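Local coordinates for protein coronin (Toxoplasma gondii, PDB 4OZU) that probably binds actin filaments as a member of the coronin family, this chain being its WD40-repeat beta-propeller domain, at residues K217-G229 / S268-L282. Numbering follows the deposited sequence. Where two conformers were deposited one is given.
Sequences KACKCTWIDGLAG and SSPLYPIFDETTGML
I224 and F275 meet where the innermost strands of two neighbouring blades of the WD40 beta-propeller, 220-223 and 271-275, run side by side, parallel within 5° but in separate sheets, their axes 6.2 Å apart at closest approach. CG2 of I224 sits over the centre of the F275 ring, 3.8 Å from the centroid, in a CH-pi contact, while the carbonyl O of D225 comes to the ring edge in its plane, 3.3 Å from F275 CE2. With its CG anti to the backbone N (chi1 -170°), F275 reaches across to the other blade; Y297 of strand 291-298 touches both residues. Next along, P273 packs on T222 CG2, and two waters bridge the segments, one from A218 O to L271 N, the other from T222 OG1 to F275 N. K220, bent at chi2 (-79°), crosses the Y272 side chain at a slant; K220 NZ hydrogen-bonds to Y272 OH at 3.2 Å and forms a salt bridge with E35. The 268 end is looser and more open to solvent: there exposed K217 gives NZ to S268 O at 3.1 Å. The opposite end is closely packed, its loops locked together through E277, whose carboxylate also pairs with R389. E277 OE1 takes the N-H of L227 at 2.9 Å from above the carboxylate plane, E277 O receives A228 N, also at 2.9 Å, and A228 CB presses to 3.3 Å from G280 N.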
loop_
_atom_site.group_PDB
_atom_site.type_symbol
_atom_site.label_atom_id
_atom_site.label_comp_id
_atom_site.label_asym_id
_atom_site.label_seq_id
_atom_site.Cartn_x
_atom_site.Cartn_y
_atom_site.Cartn_z
ATOM N N LYS A 217 12.177 -3.363 -17.300
ATOM C CA LYS A 217 10.975 -2.721 -16.781
ATOM C C LYS A 217 10.990 -2.630 -15.254
ATOM O O LYS A 217 11.914 -3.112 -14.600
ATOM C CB LYS A 217 9.728 -3.460 -17.267
ATOM C CG LYS A 217 9.462 -3.265 -18.764
ATOM C CD LYS A 217 8.057 -3.703 -19.153
ATOM C CE LYS A 217 8.074 -4.937 -20.041
ATOM N NZ LYS A 217 6.727 -5.232 -20.605
ATOM N N ALA A 218 9.957 -2.005 -14.697
ATOM C CA ALA A 218 9.993 -1.531 -13.317
ATOM C C ALA A 218 9.886 -2.625 -12.261
ATOM O O ALA A 218 8.989 -3.477 -12.318
ATOM C CB ALA A 218 8.877 -0.516 -13.097
ATOM N N CYS A 219 10.809 -2.575 -11.298
ATOM C CA CYS A 219 10.757 -3.408 -10.100
ATOM C C CYS A 219 9.942 -2.713 -9.014
ATOM O O CYS A 219 9.925 -1.483 -8.939
ATOM C CB CYS A 219 12.166 -3.701 -9.580
ATOM S SG CYS A 219 13.263 -4.440 -10.796
ATOM N N LYS A 220 9.257 -3.500 -8.187
ATOM C CA LYS A 220 8.449 -2.954 -7.101
ATOM C C LYS A 220 8.748 -3.768 -5.859
ATOM O O LYS A 220 9.052 -4.949 -5.966
ATOM C CB LYS A 220 6.954 -3.020 -7.437
ATOM C CG LYS A 220 6.543 -2.288 -8.706
ATOM C CD LYS A 220 6.421 -0.789 -8.482
ATOM C CE LYS A 220 6.077 -0.069 -9.775
ATOM N NZ LYS A 220 5.868 1.401 -9.596
ATOM N N CYS A 221 8.662 -3.156 -4.684
ATOM C CA CYS A 221 8.930 -3.889 -3.458
ATOM C C CYS A 221 7.878 -3.649 -2.392
ATOM O O CYS A 221 7.072 -2.729 -2.477
ATOM C CB CYS A 221 10.306 -3.528 -2.894
ATOM S SG CYS A 221 10.395 -1.899 -2.072
ATOM N N THR A 222 7.884 -4.533 -1.405
ATOM C CA THR A 222 7.197 -4.304 -0.151
ATOM C C THR A 222 7.887 -5.162 0.909
ATOM O O THR A 222 8.609 -6.101 0.578
ATOM C CB THR A 222 5.705 -4.637 -0.241
ATOM O OG1 THR A 222 5.021 -4.080 0.889
ATOM C CG2 THR A 222 5.486 -6.133 -0.298
ATOM N N TRP A 223 7.670 -4.841 2.178
ATOM C CA TRP A 223 8.255 -5.621 3.255
ATOM C C TRP A 223 7.383 -6.823 3.569
ATOM O O TRP A 223 6.163 -6.757 3.430
ATOM C CB TRP A 223 8.434 -4.759 4.500
ATOM C CG TRP A 223 9.538 -3.791 4.362
ATOM C CD1 TRP A 223 9.492 -2.591 3.728
ATOM C CD2 TRP A 223 10.871 -3.932 4.871
ATOM N NE1 TRP A 223 10.716 -1.964 3.808
ATOM C CE2 TRP A 223 11.580 -2.771 4.503
ATOM C CE3 TRP A 223 11.532 -4.922 5.602
ATOM C CZ2 TRP A 223 12.914 -2.572 4.842
ATOM C CZ3 TRP A 223 12.863 -4.721 5.935
ATOM C CH2 TRP A 223 13.537 -3.556 5.554
ATOM N N ILE A 224 8.020 -7.916 3.979
ATOM C CA ILE A 224 7.306 -9.109 4.391
ATOM C C ILE A 224 7.851 -9.574 5.742
ATOM O O ILE A 224 8.198 -10.738 5.924
ATOM C CB ILE A 224 7.398 -10.226 3.316
ATOM C CG1 ILE A 224 8.858 -10.481 2.920
ATOM C CG2 ILE A 224 6.562 -9.841 2.100
ATOM C CD1 ILE A 224 9.050 -11.613 1.925
ATOM N N ASP A 225 7.935 -8.628 6.681
ATOM C CA ASP A 225 8.171 -8.942 8.085
ATOM C C ASP A 225 6.810 -8.912 8.802
ATOM O O ASP A 225 5.851 -9.506 8.308
ATOM C CB ASP A 225 9.222 -7.992 8.710
ATOM C CG ASP A 225 8.923 -6.496 8.506
ATOM O OD1 ASP A 225 8.117 -6.102 7.639
ATOM O OD2 ASP A 225 9.551 -5.688 9.223
ATOM N N GLY A 226 6.699 -8.253 9.949
ATOM C CA GLY A 226 5.451 -8.292 10.687
ATOM C C GLY A 226 5.160 -9.664 11.279
ATOM O O GLY A 226 6.056 -10.504 11.429
ATOM N N LEU A 227 3.896 -9.890 11.628
ATOM C CA LEU A 227 3.503 -11.070 12.394
ATOM C C LEU A 227 3.725 -12.380 11.655
ATOM O O LEU A 227 4.201 -13.363 12.240
ATOM C CB LEU A 227 2.024 -10.973 12.775
ATOM C CG LEU A 227 1.546 -12.040 13.755
ATOM C CD1 LEU A 227 2.181 -11.811 15.115
ATOM C CD2 LEU A 227 0.015 -12.051 13.860
ATOM N N ALA A 228 3.334 -12.410 10.387
ATOM C CA ALA A 228 3.364 -13.641 9.608
ATOM C C ALA A 228 4.654 -13.783 8.831
ATOM O O ALA A 228 4.970 -14.869 8.341
ATOM C CB ALA A 228 2.169 -13.696 8.650
ATOM N N GLY A 229 5.388 -12.683 8.705
ATOM C CA GLY A 229 6.580 -12.656 7.877
ATOM C C GLY A 229 7.844 -13.043 8.616
ATOM O O GLY A 229 7.811 -13.791 9.587
ATOM N N SER A 268 3.075 -8.173 -18.947
ATOM C CA SER A 268 3.815 -6.977 -19.357
ATOM C C SER A 268 3.818 -5.885 -18.292
ATOM O O SER A 268 4.742 -5.074 -18.233
ATOM C CB SER A 268 3.229 -6.417 -20.654
ATOM O OG SER A 268 1.855 -6.113 -20.493
ATOM N N SER A 269 2.785 -5.863 -17.458
ATOM C CA SER A 269 2.648 -4.825 -16.440
ATOM C C SER A 269 3.532 -5.078 -15.227
ATOM O O SER A 269 3.618 -6.209 -14.748
ATOM C CB SER A 269 1.193 -4.723 -15.979
ATOM O OG SER A 269 0.358 -4.250 -17.024
ATOM N N PRO A 270 4.187 -4.021 -14.713
ATOM C CA PRO A 270 4.823 -4.196 -13.405
ATOM C C PRO A 270 3.808 -4.659 -12.369
ATOM O O PRO A 270 2.634 -4.284 -12.435
ATOM C CB PRO A 270 5.364 -2.801 -13.081
ATOM C CG PRO A 270 5.582 -2.169 -14.407
ATOM C CD PRO A 270 4.506 -2.712 -15.309
ATOM N N LEU A 271 4.260 -5.500 -11.452
ATOM C CA LEU A 271 3.394 -6.065 -10.429
ATOM C C LEU A 271 3.584 -5.367 -9.090
ATOM O O LEU A 271 4.700 -5.270 -8.577
ATOM C CB LEU A 271 3.653 -7.565 -10.277
ATOM C CG LEU A 271 3.202 -8.428 -11.461
ATOM C CD1 LEU A 271 3.779 -9.827 -11.357
ATOM C CD2 LEU A 271 1.688 -8.481 -11.563
ATOM N N TYR A 272 2.479 -4.864 -8.549
ATOM C CA TYR A 272 2.448 -4.295 -7.210
ATOM C C TYR A 272 2.210 -5.399 -6.197
ATOM O O TYR A 272 1.177 -6.073 -6.256
ATOM C CB TYR A 272 1.354 -3.229 -7.099
ATOM C CG TYR A 272 1.680 -1.991 -7.894
ATOM C CD1 TYR A 272 2.410 -0.956 -7.323
ATOM C CD2 TYR A 272 1.294 -1.869 -9.223
ATOM C CE1 TYR A 272 2.735 0.171 -8.048
ATOM C CE2 TYR A 272 1.613 -0.739 -9.956
ATOM C CZ TYR A 272 2.339 0.273 -9.360
ATOM O OH TYR A 272 2.666 1.396 -10.071
ATOM N N PRO A 273 3.166 -5.606 -5.279
ATOM C CA PRO A 273 2.976 -6.573 -4.197
ATOM C C PRO A 273 2.255 -5.956 -3.005
ATOM O O PRO A 273 2.615 -4.861 -2.569
ATOM C CB PRO A 273 4.407 -6.968 -3.831
ATOM C CG PRO A 273 5.196 -5.730 -4.093
ATOM C CD PRO A 273 4.528 -5.037 -5.260
ATOM N N ILE A 274 1.239 -6.659 -2.503
ATOM C CA ILE A 274 0.495 -6.252 -1.317
ATOM C C ILE A 274 0.593 -7.346 -0.264
ATOM O O ILE A 274 0.142 -8.470 -0.498
ATOM C CB ILE A 274 -0.991 -5.989 -1.640
ATOM C CG1 ILE A 274 -1.125 -4.907 -2.719
ATOM C CG2 ILE A 274 -1.761 -5.610 -0.387
ATOM C CD1 ILE A 274 -0.544 -3.558 -2.338
ATOM N N PHE A 275 1.182 -7.022 0.886
ATOM C CA PHE A 275 1.358 -7.995 1.959
ATOM C C PHE A 275 0.373 -7.783 3.100
ATOM O O PHE A 275 0.262 -6.687 3.649
ATOM C CB PHE A 275 2.787 -7.936 2.500
ATOM C CG PHE A 275 3.142 -9.067 3.437
ATOM C CD1 PHE A 275 2.933 -10.388 3.073
ATOM C CD2 PHE A 275 3.725 -8.804 4.667
ATOM C CE1 PHE A 275 3.286 -11.420 3.923
ATOM C CE2 PHE A 275 4.078 -9.833 5.524
ATOM C CZ PHE A 275 3.862 -11.138 5.152
ATOM N N ASP A 276 -0.344 -8.850 3.429
ATOM C CA ASP A 276 -1.158 -8.933 4.635
ATOM C C ASP A 276 -0.244 -9.475 5.727
ATOM O O ASP A 276 -0.005 -10.674 5.809
ATOM C CB ASP A 276 -2.378 -9.836 4.397
ATOM C CG ASP A 276 -3.193 -10.116 5.666
ATOM O OD1 ASP A 276 -2.777 -9.704 6.773
ATOM O OD2 ASP A 276 -4.257 -10.790 5.548
ATOM N N GLU A 277 0.279 -8.575 6.553
ATOM C CA GLU A 277 1.293 -8.933 7.537
ATOM C C GLU A 277 0.733 -9.856 8.615
ATOM O O GLU A 277 1.488 -10.491 9.349
ATOM C CB GLU A 277 1.867 -7.673 8.188
ATOM C CG GLU A 277 0.921 -6.990 9.179
ATOM C CD GLU A 277 1.043 -7.549 10.589
ATOM O OE1 GLU A 277 2.184 -7.657 11.094
ATOM O OE2 GLU A 277 -0.001 -7.880 11.194
ATOM N N THR A 278 -0.591 -9.908 8.710
ATOM C CA THR A 278 -1.257 -10.627 9.789
ATOM C C THR A 278 -1.474 -12.107 9.460
ATOM O O THR A 278 -1.385 -12.954 10.350
ATOM C CB THR A 278 -2.616 -9.972 10.125
ATOM O OG1 THR A 278 -2.467 -8.542 10.145
ATOM C CG2 THR A 278 -3.122 -10.450 11.480
ATOM N N THR A 279 -1.745 -12.415 8.192
ATOM C CA THR A 279 -1.943 -13.799 7.754
ATOM C C THR A 279 -0.818 -14.319 6.865
ATOM O O THR A 279 -0.664 -15.532 6.702
ATOM C CB THR A 279 -3.258 -13.979 6.967
ATOM O OG1 THR A 279 -3.181 -13.253 5.737
ATOM C CG2 THR A 279 -4.464 -13.510 7.779
ATOM N N GLY A 280 -0.047 -13.409 6.281
ATOM C CA GLY A 280 0.988 -13.791 5.340
ATOM C C GLY A 280 0.536 -13.856 3.889
ATOM O O GLY A 280 1.318 -14.223 3.012
ATOM N N MET A 281 -0.712 -13.493 3.613
ATOM C CA MET A 281 -1.176 -13.441 2.232
ATOM C C MET A 281 -0.421 -12.355 1.486
ATOM O O MET A 281 -0.211 -11.244 1.998
ATOM C CB MET A 281 -2.681 -13.178 2.137
ATOM C CG MET A 281 -3.579 -14.304 2.618
ATOM S SD MET A 281 -3.183 -15.948 1.990
ATOM C CE MET A 281 -3.209 -15.689 0.219
ATOM N N LEU A 282 -0.012 -12.690 0.269
ATOM C CA LEU A 282 0.779 -11.791 -0.560
ATOM C C LEU A 282 0.154 -11.726 -1.941
ATOM O O LEU A 282 0.162 -12.714 -2.679
ATOM C CB LEU A 282 2.231 -12.276 -0.628
ATOM C CG LEU A 282 3.282 -11.398 -1.307
ATOM C CD1 LEU A 282 3.326 -9.996 -0.716
ATOM C CD2 LEU A 282 4.643 -12.048 -1.203
HETATM O O HOH W 1 7.205 -5.520 -11.244
HETATM O O HOH W 2 2.327 -4.320 1.456
#